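Local coordinates for fibronectin type-III domain-containing protein (Caldanaerobacter subterraneus subsp. tengcongensis, PDB 7JGT), which has no established function but is represented here by an extremely heat-stable fibronectin type III-like domain, whose surface salt bridges contribute to that stability, at residues 23-28 with 53-58; 34-39 with 72-77; 38-43 with 66-71. The protein carries 1 engineered substitution. All coordinates share one frame; numbering follows the deposited sequence. Where two conformers were deposited one is given.

All three contacts lie within one fibronectin type III domain, a sandwich of two antiparallel sheets. Contact 1 pairs strands 22-25 and 55-58 of the three-stranded sheet. Contacts 2 and 3 lie on one strand pair of the four-stranded sheet, 34-41 with 66-75, and share Y38 and L39. Along the chain the pairings of the two sheets alternate, so each sheet draws on both halves of the domain. The centre of contact 1 is about 12 Å from that of contact 2 and about 15 Å from that of contact 3; the centres of contacts 2 and 3 are also about 15 Å apart. L24 on I37, W26 on Y35 and V58 on F69 close the hydrophobic interior between the sheets.

Contact 1. Residues 23-28 with 53-58; sequences RLRWSE and KLEYYV
R23 lies alongside Y57 and reaches past it to E55, on the outer face of two antiparallel strands that belong to the three-stranded sheet of a fibronectin type III β-sandwich. CG of R23 sits over the face of the Y57 ring, 4.2 Å from its centroid, in a CH-pi contact, and the guanidinium is turned only 17° from the ring plane. The arginine chain then runs on, extended, until R23 NE comes 3.3 Å from E55 OE1 in a salt bridge. That oxygen lies near the guanidinium plane, but the carboxylate is turned 76° against it, and the second bond to OE1, from R23 NH2, is weak. E13 on the next strand takes R23 NH1 and also R25 NH2, so R23 is shared between two acids. On the inner face, L24 CD1 packs 4.0 Å from V58 CG2. W26 has CG in the crowded position between backbone N and carbonyl carbon (chi1 57°), which lays its indole against the opposing strand, with L54 C 3.5 Å above the ring centre and E55 N over the same face. Putting an alanine in place of W26 would probably open a gap beneath the L54-E55 peptide and leave L54 CD2 without its aromatic neighbour. L24 and Y56 exchange two backbone hydrogen bonds, and W26 N also donates to L54 O at 3.1 Å.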
loop_
_atom_site.group_PDB
_atom_site.type_symbol
_atom_site.label_atom_id
_atom_site.label_comp_id
_atom_site.label_asym_id
_atom_site.label_seq_id
_atom_site.Cartn_x
_atom_site.Cartn_y
_atom_site.Cartn_z
ATOM N N ARG A 23 3.027 7.227 -4.433
ATOM C CA ARG A 23 4.134 6.313 -4.172
ATOM C C ARG A 23 3.920 5.672 -2.808
ATOM O O ARG A 23 3.781 6.377 -1.803
ATOM C CB ARG A 23 5.469 7.055 -4.226
ATOM C CG ARG A 23 6.681 6.248 -3.796
ATOM C CD ARG A 23 7.869 7.179 -3.565
ATOM N NE ARG A 23 9.144 6.469 -3.508
ATOM C CZ ARG A 23 10.244 6.942 -2.924
ATOM N NH1 ARG A 23 10.235 8.132 -2.328
ATOM N NH2 ARG A 23 11.358 6.218 -2.938
ATOM N N LEU A 24 3.853 4.347 -2.788
ATOM C CA LEU A 24 3.740 3.563 -1.567
ATOM C C LEU A 24 5.102 2.952 -1.263
ATOM O O LEU A 24 5.787 2.483 -2.170
ATOM C CB LEU A 24 2.696 2.451 -1.718
ATOM C CG LEU A 24 1.231 2.763 -1.392
ATOM C CD1 LEU A 24 0.716 3.878 -2.272
ATOM C CD2 LEU A 24 0.351 1.528 -1.572
ATOM N N ARG A 25 5.483 2.960 0.015
ATOM C CA ARG A 25 6.786 2.478 0.473
ATOM C C ARG A 25 6.617 1.776 1.811
ATOM O O ARG A 25 5.770 2.161 2.620
ATOM C CB ARG A 25 7.792 3.621 0.657
ATOM C CG ARG A 25 8.483 4.083 -0.589
ATOM C CD ARG A 25 9.660 4.973 -0.212
ATOM N NE ARG A 25 9.228 6.193 0.464
ATOM C CZ ARG A 25 10.018 6.954 1.216
ATOM N NH1 ARG A 25 11.290 6.625 1.399
ATOM N NH2 ARG A 25 9.534 8.052 1.782
ATOM N N TRP A 26 7.430 0.746 2.047
ATOM C CA TRP A 26 7.385 0.033 3.317
ATOM C C TRP A 26 8.716 -0.673 3.543
ATOM O O TRP A 26 9.569 -0.754 2.657
ATOM C CB TRP A 26 6.218 -0.969 3.371
ATOM C CG TRP A 26 6.251 -1.974 2.243
ATOM C CD1 TRP A 26 6.886 -3.184 2.237
ATOM C CD2 TRP A 26 5.623 -1.844 0.960
ATOM N NE1 TRP A 26 6.709 -3.804 1.018
ATOM C CE2 TRP A 26 5.929 -3.007 0.224
ATOM C CE3 TRP A 26 4.840 -0.854 0.362
ATOM C CZ2 TRP A 26 5.476 -3.209 -1.087
ATOM C CZ3 TRP A 26 4.387 -1.053 -0.944
ATOM C CH2 TRP A 26 4.717 -2.224 -1.652
ATOM N N SER A 27 8.891 -1.152 4.764
ATOM C CA SER A 27 10.123 -1.809 5.149
ATOM C C SER A 27 10.040 -3.288 4.837
ATOM O O SER A 27 8.956 -3.876 4.827
ATOM C CB SER A 27 10.383 -1.617 6.635
ATOM O OG SER A 27 9.460 -2.404 7.356
ATOM N N GLU A 28 11.201 -3.889 4.595
ATOM C CA GLU A 28 11.260 -5.336 4.506
ATOM C C GLU A 28 10.691 -5.932 5.784
ATOM O O GLU A 28 10.862 -5.379 6.877
ATOM C CB GLU A 28 12.700 -5.788 4.283
ATOM C CG GLU A 28 12.833 -7.243 3.916
ATOM C CD GLU A 28 14.237 -7.593 3.472
ATOM O OE1 GLU A 28 14.517 -8.795 3.302
ATOM O OE2 GLU A 28 15.057 -6.670 3.300
ATOM N N LYS A 53 8.250 -6.310 -4.262
ATOM C CA LYS A 53 9.031 -5.103 -4.039
ATOM C C LYS A 53 8.756 -4.556 -2.642
ATOM O O LYS A 53 7.917 -5.063 -1.895
ATOM C CB LYS A 53 8.697 -4.046 -5.086
ATOM C CG LYS A 53 8.863 -4.515 -6.518
ATOM C CD LYS A 53 8.202 -3.561 -7.485
ATOM C CE LYS A 53 8.994 -2.278 -7.623
ATOM N NZ LYS A 53 8.124 -1.169 -8.086
ATOM N N LEU A 54 9.477 -3.493 -2.295
ATOM C CA LEU A 54 9.258 -2.749 -1.063
ATOM C C LEU A 54 8.658 -1.381 -1.347
ATOM O O LEU A 54 8.645 -0.511 -0.474
ATOM C CB LEU A 54 10.569 -2.601 -0.294
ATOM C CG LEU A 54 11.269 -3.938 -0.071
ATOM C CD1 LEU A 54 12.653 -3.701 0.517
ATOM C CD2 LEU A 54 10.411 -4.848 0.814
ATOM N N GLU A 55 8.183 -1.168 -2.563
ATOM C CA GLU A 55 7.527 0.079 -2.900
ATOM C C GLU A 55 6.710 -0.186 -4.142
ATOM O O GLU A 55 7.028 -1.086 -4.924
ATOM C CB GLU A 55 8.525 1.218 -3.141
ATOM C CG GLU A 55 9.188 1.177 -4.494
ATOM C CD GLU A 55 9.920 2.469 -4.827
ATOM O OE1 GLU A 55 9.992 3.363 -3.958
ATOM O OE2 GLU A 55 10.428 2.582 -5.958
ATOM N N TYR A 56 5.665 0.610 -4.320
ATOM C CA TYR A 56 4.772 0.438 -5.446
ATOM C C TYR A 56 4.179 1.793 -5.781
ATOM O O TYR A 56 3.879 2.591 -4.890
ATOM C CB TYR A 56 3.668 -0.584 -5.133
ATOM C CG TYR A 56 2.935 -1.109 -6.342
ATOM C CD1 TYR A 56 3.392 -2.228 -7.022
ATOM C CD2 TYR A 56 1.771 -0.499 -6.795
ATOM C CE1 TYR A 56 2.720 -2.713 -8.126
ATOM C CE2 TYR A 56 1.096 -0.982 -7.904
ATOM C CZ TYR A 56 1.580 -2.088 -8.562
ATOM O OH TYR A 56 0.920 -2.585 -9.669
ATOM N N TYR A 57 4.054 2.057 -7.073
ATOM C CA TYR A 57 3.466 3.296 -7.562
ATOM C C TYR A 57 2.054 2.979 -8.025
ATOM O O TYR A 57 1.871 2.256 -9.005
ATOM C CB TYR A 57 4.287 3.884 -8.702
ATOM C CG TYR A 57 5.565 4.538 -8.254
ATOM C CD1 TYR A 57 6.720 3.789 -8.075
ATOM C CD2 TYR A 57 5.622 5.909 -8.016
ATOM C CE1 TYR A 57 7.905 4.381 -7.669
ATOM C CE2 TYR A 57 6.803 6.515 -7.610
ATOM C CZ TYR A 57 7.940 5.741 -7.437
ATOM O OH TYR A 57 9.119 6.320 -7.037
ATOM N N VAL A 58 1.067 3.520 -7.324
ATOM C CA VAL A 58 -0.331 3.322 -7.684
ATOM C C VAL A 58 -0.705 4.423 -8.667
ATOM O O VAL A 58 -0.805 5.590 -8.288
ATOM C CB VAL A 58 -1.233 3.339 -6.447
ATOM C CG1 VAL A 58 -2.706 3.237 -6.855
ATOM C CG2 VAL A 58 -0.848 2.197 -5.520
#

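Contact 2. Residues 34-39 with 72-77; sequences YYEIYL and RAVNEL
E36 and R72 run side by side and point the same way, flanked by Y38 and V74. From CB of E36, which turns CG anti to the carbonyl carbon (chi1 -57°), the chain continues fully extended along the outer face of the sheet. E36 CG touches V74 CG2 at 3.9 Å, and CD passes the same methyl, so the aliphatic part of the acid is packed against the valine. At the tip OE1 takes two bonds from R72, which approaches side-on with NE and NH2, OE1 lying nearly in the guanidinium plane. R72 NH2 lies 2.9 Å from E36 OE1, on its syn side; R72 NE, 3.0 Å from the same oxygen, comes from above the carboxylate plane, on the same face. OE1 also lies at the edge of the Y38 ring, where the hydroxyl is modelled so near that the exact length is doubtful. OE2 stays by V74 CG2. Farther along, Y34 lays one face of its ring over V74 CB, 3.9 Å from the ring centroid. On the inner face Y35 CE2 meets A73 CB at 3.8 Å, and the Y35 ring goes on to W26. Backbone bonds join Y34 with V74 and E36 with R72 in both directions. The ion pair is consistent with the stabilising surface salt bridges of this domain, and the antiparallel C-F pairing (34-41 with 66-75) beneath it is characteristic of the fibronectin type III fold.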
loop_
_atom_site.group_PDB
_atom_site.type_symbol
_atom_site.label_atom_id
_atom_site.label_comp_id
_atom_site.label_asym_id
_atom_site.label_seq_id
_atom_site.Cartn_x
_atom_site.Cartn_y
_atom_site.Cartn_z
ATOM N N TYR A 34 5.594 -11.972 -0.052
ATOM C CA TYR A 34 5.151 -10.867 -0.886
ATOM C C TYR A 34 4.188 -10.015 -0.081
ATOM O O TYR A 34 3.914 -10.283 1.093
ATOM C CB TYR A 34 4.526 -11.362 -2.193
ATOM C CG TYR A 34 3.282 -12.197 -2.029
ATOM C CD1 TYR A 34 3.363 -13.574 -1.865
ATOM C CD2 TYR A 34 2.024 -11.615 -2.067
ATOM C CE1 TYR A 34 2.231 -14.344 -1.728
ATOM C CE2 TYR A 34 0.887 -12.376 -1.918
ATOM C CZ TYR A 34 0.992 -13.738 -1.760
ATOM O OH TYR A 34 -0.154 -14.500 -1.630
ATOM N N TYR A 35 3.711 -8.949 -0.722
ATOM C CA TYR A 35 2.838 -7.972 -0.094
ATOM C C TYR A 35 1.623 -7.741 -0.981
ATOM O O TYR A 35 1.717 -7.793 -2.211
ATOM C CB TYR A 35 3.581 -6.645 0.144
ATOM C CG TYR A 35 4.880 -6.822 0.896
ATOM C CD1 TYR A 35 6.072 -7.079 0.219
ATOM C CD2 TYR A 35 4.914 -6.742 2.283
ATOM C CE1 TYR A 35 7.281 -7.243 0.908
ATOM C CE2 TYR A 35 6.110 -6.904 2.975
ATOM C CZ TYR A 35 7.282 -7.158 2.288
ATOM O OH TYR A 35 8.463 -7.321 2.988
ATOM N N GLU A 36 0.489 -7.470 -0.346
ATOM C CA GLU A 36 -0.736 -7.100 -1.039
ATOM C C GLU A 36 -1.128 -5.691 -0.637
ATOM O O GLU A 36 -0.979 -5.306 0.526
ATOM C CB GLU A 36 -1.879 -8.064 -0.729
ATOM C CG GLU A 36 -1.534 -9.497 -1.061
ATOM C CD GLU A 36 -2.663 -10.458 -0.757
ATOM O OE1 GLU A 36 -3.647 -10.053 -0.109
ATOM O OE2 GLU A 36 -2.562 -11.622 -1.171
ATOM N N ILE A 37 -1.629 -4.938 -1.615
ATOM C CA ILE A 37 -1.992 -3.533 -1.463
ATOM C C ILE A 37 -3.461 -3.379 -1.822
ATOM O O ILE A 37 -3.893 -3.846 -2.880
ATOM C CB ILE A 37 -1.142 -2.632 -2.371
ATOM C CG1 ILE A 37 0.328 -2.631 -1.928
ATOM C CG2 ILE A 37 -1.704 -1.218 -2.393
ATOM C CD1 ILE A 37 1.218 -2.127 -3.037
ATOM N N TYR A 38 -4.209 -2.677 -0.972
ATOM C CA TYR A 38 -5.625 -2.434 -1.200
ATOM C C TYR A 38 -5.934 -0.959 -1.036
ATOM O O TYR A 38 -5.323 -0.272 -0.216
ATOM C CB TYR A 38 -6.494 -3.232 -0.239
ATOM C CG TYR A 38 -6.269 -4.717 -0.364
ATOM C CD1 TYR A 38 -5.173 -5.327 0.237
ATOM C CD2 TYR A 38 -7.144 -5.506 -1.097
ATOM C CE1 TYR A 38 -4.951 -6.686 0.110
ATOM C CE2 TYR A 38 -6.932 -6.875 -1.230
ATOM C CZ TYR A 38 -5.838 -7.457 -0.622
ATOM O OH TYR A 38 -5.627 -8.811 -0.749
ATOM N N LEU A 39 -6.882 -0.484 -1.838
ATOM C CA LEU A 39 -7.441 0.854 -1.690
ATOM C C LEU A 39 -8.621 0.779 -0.730
ATOM O O LEU A 39 -9.563 0.015 -0.967
ATOM C CB LEU A 39 -7.889 1.407 -3.045
ATOM C CG LEU A 39 -8.668 2.724 -2.962
ATOM C CD1 LEU A 39 -7.814 3.798 -2.271
ATOM C CD2 LEU A 39 -9.112 3.193 -4.336
ATOM N N ARG A 72 -0.472 -5.440 3.614
ATOM C CA ARG A 72 -0.162 -6.585 4.453
ATOM C C ARG A 72 0.886 -7.451 3.767
ATOM O O ARG A 72 1.030 -7.434 2.542
ATOM C CB ARG A 72 -1.413 -7.417 4.757
ATOM C CG ARG A 72 -2.030 -8.064 3.515
ATOM C CD ARG A 72 -3.394 -8.651 3.850
ATOM N NE ARG A 72 -3.925 -9.509 2.789
ATOM C CZ ARG A 72 -4.976 -10.304 2.948
ATOM N NH1 ARG A 72 -5.597 -10.347 4.120
ATOM N NH2 ARG A 72 -5.408 -11.062 1.944
ATOM N N ALA A 73 1.624 -8.197 4.580
ATOM C CA ALA A 73 2.608 -9.167 4.123
ATOM C C ALA A 73 1.999 -10.560 4.159
ATOM O O ALA A 73 1.140 -10.854 4.996
ATOM C CB ALA A 73 3.853 -9.143 5.003
ATOM N N VAL A 74 2.460 -11.420 3.250
ATOM C CA VAL A 74 1.884 -12.751 3.086
ATOM C C VAL A 74 2.991 -13.793 2.965
ATOM O O VAL A 74 4.050 -13.539 2.380
ATOM C CB VAL A 74 0.947 -12.819 1.866
ATOM C CG1 VAL A 74 0.191 -14.131 1.887
ATOM C CG2 VAL A 74 -0.046 -11.641 1.879
ATOM N N ASN A 75 2.750 -14.967 3.552
ATOM C CA ASN A 75 3.578 -16.139 3.318
ATOM C C ASN A 75 2.653 -17.346 3.214
ATOM O O ASN A 75 1.422 -17.212 3.201
ATOM C CB ASN A 75 4.656 -16.294 4.406
ATOM C CG ASN A 75 4.086 -16.612 5.768
ATOM O OD1 ASN A 75 2.946 -17.040 5.889
ATOM N ND2 ASN A 75 4.884 -16.383 6.815
ATOM N N GLU A 76 3.262 -18.534 3.166
ATOM C CA GLU A 76 2.520 -19.776 2.961
ATOM C C GLU A 76 1.565 -20.089 4.108
ATOM O O GLU A 76 0.627 -20.876 3.924
ATOM C CB GLU A 76 3.506 -20.939 2.777
ATOM C CG GLU A 76 4.376 -20.848 1.530
ATOM C CD GLU A 76 5.660 -20.063 1.753
ATOM O OE1 GLU A 76 6.569 -20.176 0.898
ATOM O OE2 GLU A 76 5.757 -19.327 2.772
ATOM N N LEU A 77 1.783 -19.514 5.288
ATOM C CA LEU A 77 0.851 -19.727 6.385
ATOM C C LEU A 77 -0.348 -18.800 6.316
ATOM O O LEU A 77 -1.368 -19.080 6.953
ATOM C CB LEU A 77 1.553 -19.539 7.735
ATOM C CG LEU A 77 2.343 -20.722 8.302
ATOM C CD1 LEU A 77 1.535 -22.003 8.266
ATOM C CD2 LEU A 77 3.645 -20.887 7.549
#

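Contact 3. Residues 38-43 with 66-71; sequences YLVSDS and KYCFAL. Engineered in segment 66-71: C68 (natural residue Thr).
V40 and C68 meet where strands 34-41 and 66-75 begin to part, and their backbones are satisfied in two different ways. V40 N donates directly to C68 O at 2.8 Å. The return bond is replaced by a water: V40 O and C68 N are 4.3 Å apart, and the water between them donates to V40 O, modelled so close that the exact length is doubtful, while accepting from C68 N at 2.9 Å. Two residues inward the pairing is direct in both directions, with Y38 N on A70 O at 2.9 Å, in the carbonyl plane, and A70 N on Y38 O at 2.8 Å. Y38 O also receives the CA-H of F69 and lies at the edge of the F69 ring. L39 and F69, which lie between, bond outward to K46 and A85, and Y67, beyond C68, to S87. Apolar groups fill both faces. L39, its CG anti to the backbone N (chi1 172°), brings CD1 against the edge of the Y67 ring, 3.6 Å from CD1 of that tyrosine, while the same methyl lies close to C68 O. On the other face V40 CG2 packs 3.8 Å from A70 CB, and V40 CB faces CB of C68, an engineered cysteine in place of the natural threonine. The hydroxyl of Y67 bonds to S62 N, the tyrosine corner found in Greek-key β-sandwiches such as this one. Taken together, every backbone donor and acceptor facing across the Y38-A70 and V40-C68 pairs has a mate, but at the outer end one is a water, which probably lets the strands diverge here while V40 O and C68 N still have a partner.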
loop_
_atom_site.group_PDB
_atom_site.type_symbol
_atom_site.label_atom_id
_atom_site.label_comp_id
_atom_site.label_asym_id
_atom_site.label_seq_id
_atom_site.Cartn_x
_atom_site.Cartn_y
_atom_site.Cartn_z
ATOM N N TYR A 38 -4.209 -2.677 -0.972
ATOM C CA TYR A 38 -5.625 -2.434 -1.200
ATOM C C TYR A 38 -5.934 -0.959 -1.036
ATOM O O TYR A 38 -5.323 -0.272 -0.216
ATOM C CB TYR A 38 -6.494 -3.232 -0.239
ATOM C CG TYR A 38 -6.269 -4.717 -0.364
ATOM C CD1 TYR A 38 -5.173 -5.327 0.237
ATOM C CD2 TYR A 38 -7.144 -5.506 -1.097
ATOM C CE1 TYR A 38 -4.951 -6.686 0.110
ATOM C CE2 TYR A 38 -6.932 -6.875 -1.230
ATOM C CZ TYR A 38 -5.838 -7.457 -0.622
ATOM O OH TYR A 38 -5.627 -8.811 -0.749
ATOM N N LEU A 39 -6.882 -0.484 -1.838
ATOM C CA LEU A 39 -7.441 0.854 -1.690
ATOM C C LEU A 39 -8.621 0.779 -0.730
ATOM O O LEU A 39 -9.563 0.015 -0.967
ATOM C CB LEU A 39 -7.889 1.407 -3.045
ATOM C CG LEU A 39 -8.668 2.724 -2.962
ATOM C CD1 LEU A 39 -7.814 3.798 -2.271
ATOM C CD2 LEU A 39 -9.112 3.193 -4.336
ATOM N N VAL A 40 -8.567 1.559 0.348
ATOM C CA VAL A 40 -9.635 1.606 1.343
ATOM C C VAL A 40 -10.579 2.748 0.991
ATOM O O VAL A 40 -10.183 3.917 1.010
ATOM C CB VAL A 40 -9.067 1.793 2.757
ATOM C CG1 VAL A 40 -10.200 1.861 3.772
ATOM C CG2 VAL A 40 -8.076 0.680 3.087
ATOM N N SER A 41 -11.835 2.417 0.694
ATOM C CA SER A 41 -12.831 3.406 0.292
ATOM C C SER A 41 -14.135 3.142 1.030
ATOM O O SER A 41 -14.762 2.099 0.827
ATOM C CB SER A 41 -13.060 3.373 -1.223
ATOM N N ASP A 42 -14.546 4.092 1.872
ATOM C CA ASP A 42 -15.790 3.990 2.638
ATOM C C ASP A 42 -15.865 2.659 3.386
ATOM O O ASP A 42 -16.864 1.936 3.331
ATOM C CB ASP A 42 -17.008 4.180 1.731
ATOM N N SER A 43 -14.767 2.328 4.070
ATOM C CA SER A 43 -14.664 1.118 4.892
ATOM C C SER A 43 -14.824 -0.170 4.077
ATOM O O SER A 43 -15.339 -1.170 4.582
ATOM C CB SER A 43 -15.670 1.143 6.049
ATOM N N LYS A 66 -7.749 12.435 -1.754
ATOM C CA LYS A 66 -7.085 11.679 -0.696
ATOM C C LYS A 66 -7.404 10.203 -0.858
ATOM O O LYS A 66 -8.572 9.821 -0.968
ATOM C CB LYS A 66 -7.502 12.151 0.701
ATOM C CG LYS A 66 -7.161 11.140 1.807
ATOM C CD LYS A 66 -7.195 11.749 3.204
ATOM C CE LYS A 66 -6.831 10.715 4.261
ATOM N NZ LYS A 66 -7.419 11.003 5.607
ATOM N N TYR A 67 -6.365 9.372 -0.856
ATOM C CA TYR A 67 -6.518 7.931 -0.941
ATOM C C TYR A 67 -5.913 7.287 0.295
ATOM O O TYR A 67 -4.817 7.660 0.718
ATOM C CB TYR A 67 -5.847 7.385 -2.194
ATOM C CG TYR A 67 -6.566 7.733 -3.474
ATOM C CD1 TYR A 67 -7.604 6.943 -3.947
ATOM C CD2 TYR A 67 -6.199 8.851 -4.223
ATOM C CE1 TYR A 67 -8.262 7.255 -5.133
ATOM C CE2 TYR A 67 -6.850 9.177 -5.404
ATOM C CZ TYR A 67 -7.884 8.376 -5.856
ATOM O OH TYR A 67 -8.533 8.691 -7.036
ATOM N N CYS A 68 -6.635 6.339 0.882
ATOM C CA CYS A 68 -6.121 5.528 1.974
ATOM C C CYS A 68 -5.852 4.122 1.465
ATOM O O CYS A 68 -6.688 3.539 0.767
ATOM C CB CYS A 68 -7.097 5.470 3.148
ATOM S SG CYS A 68 -6.430 4.581 4.570
ATOM N N PHE A 69 -4.692 3.581 1.815
ATOM C CA PHE A 69 -4.305 2.247 1.388
ATOM C C PHE A 69 -4.122 1.336 2.597
ATOM O O PHE A 69 -3.893 1.796 3.717
ATOM C CB PHE A 69 -3.029 2.295 0.535
ATOM C CG PHE A 69 -3.176 3.122 -0.717
ATOM C CD1 PHE A 69 -3.686 2.569 -1.874
ATOM C CD2 PHE A 69 -2.819 4.461 -0.730
ATOM C CE1 PHE A 69 -3.831 3.338 -3.019
ATOM C CE2 PHE A 69 -2.960 5.230 -1.879
ATOM C CZ PHE A 69 -3.467 4.671 -3.017
ATOM N N ALA A 70 -4.271 0.039 2.372
ATOM C CA ALA A 70 -3.979 -0.962 3.386
ATOM C C ALA A 70 -2.948 -1.918 2.807
ATOM O O ALA A 70 -3.084 -2.360 1.663
ATOM C CB ALA A 70 -5.237 -1.719 3.813
ATOM N N LEU A 71 -1.929 -2.228 3.596
ATOM C CA LEU A 71 -0.823 -3.076 3.187
ATOM C C LEU A 71 -0.709 -4.244 4.149
ATOM O O LEU A 71 -0.831 -4.066 5.366
ATOM C CB LEU A 71 0.495 -2.284 3.181
ATOM C CG LEU A 71 1.781 -3.064 2.906
ATOM C CD1 LEU A 71 2.002 -3.266 1.417
ATOM C CD2 LEU A 71 2.964 -2.342 3.550
HETATM O O HOH W 1 -9.413 6.143 0.084
#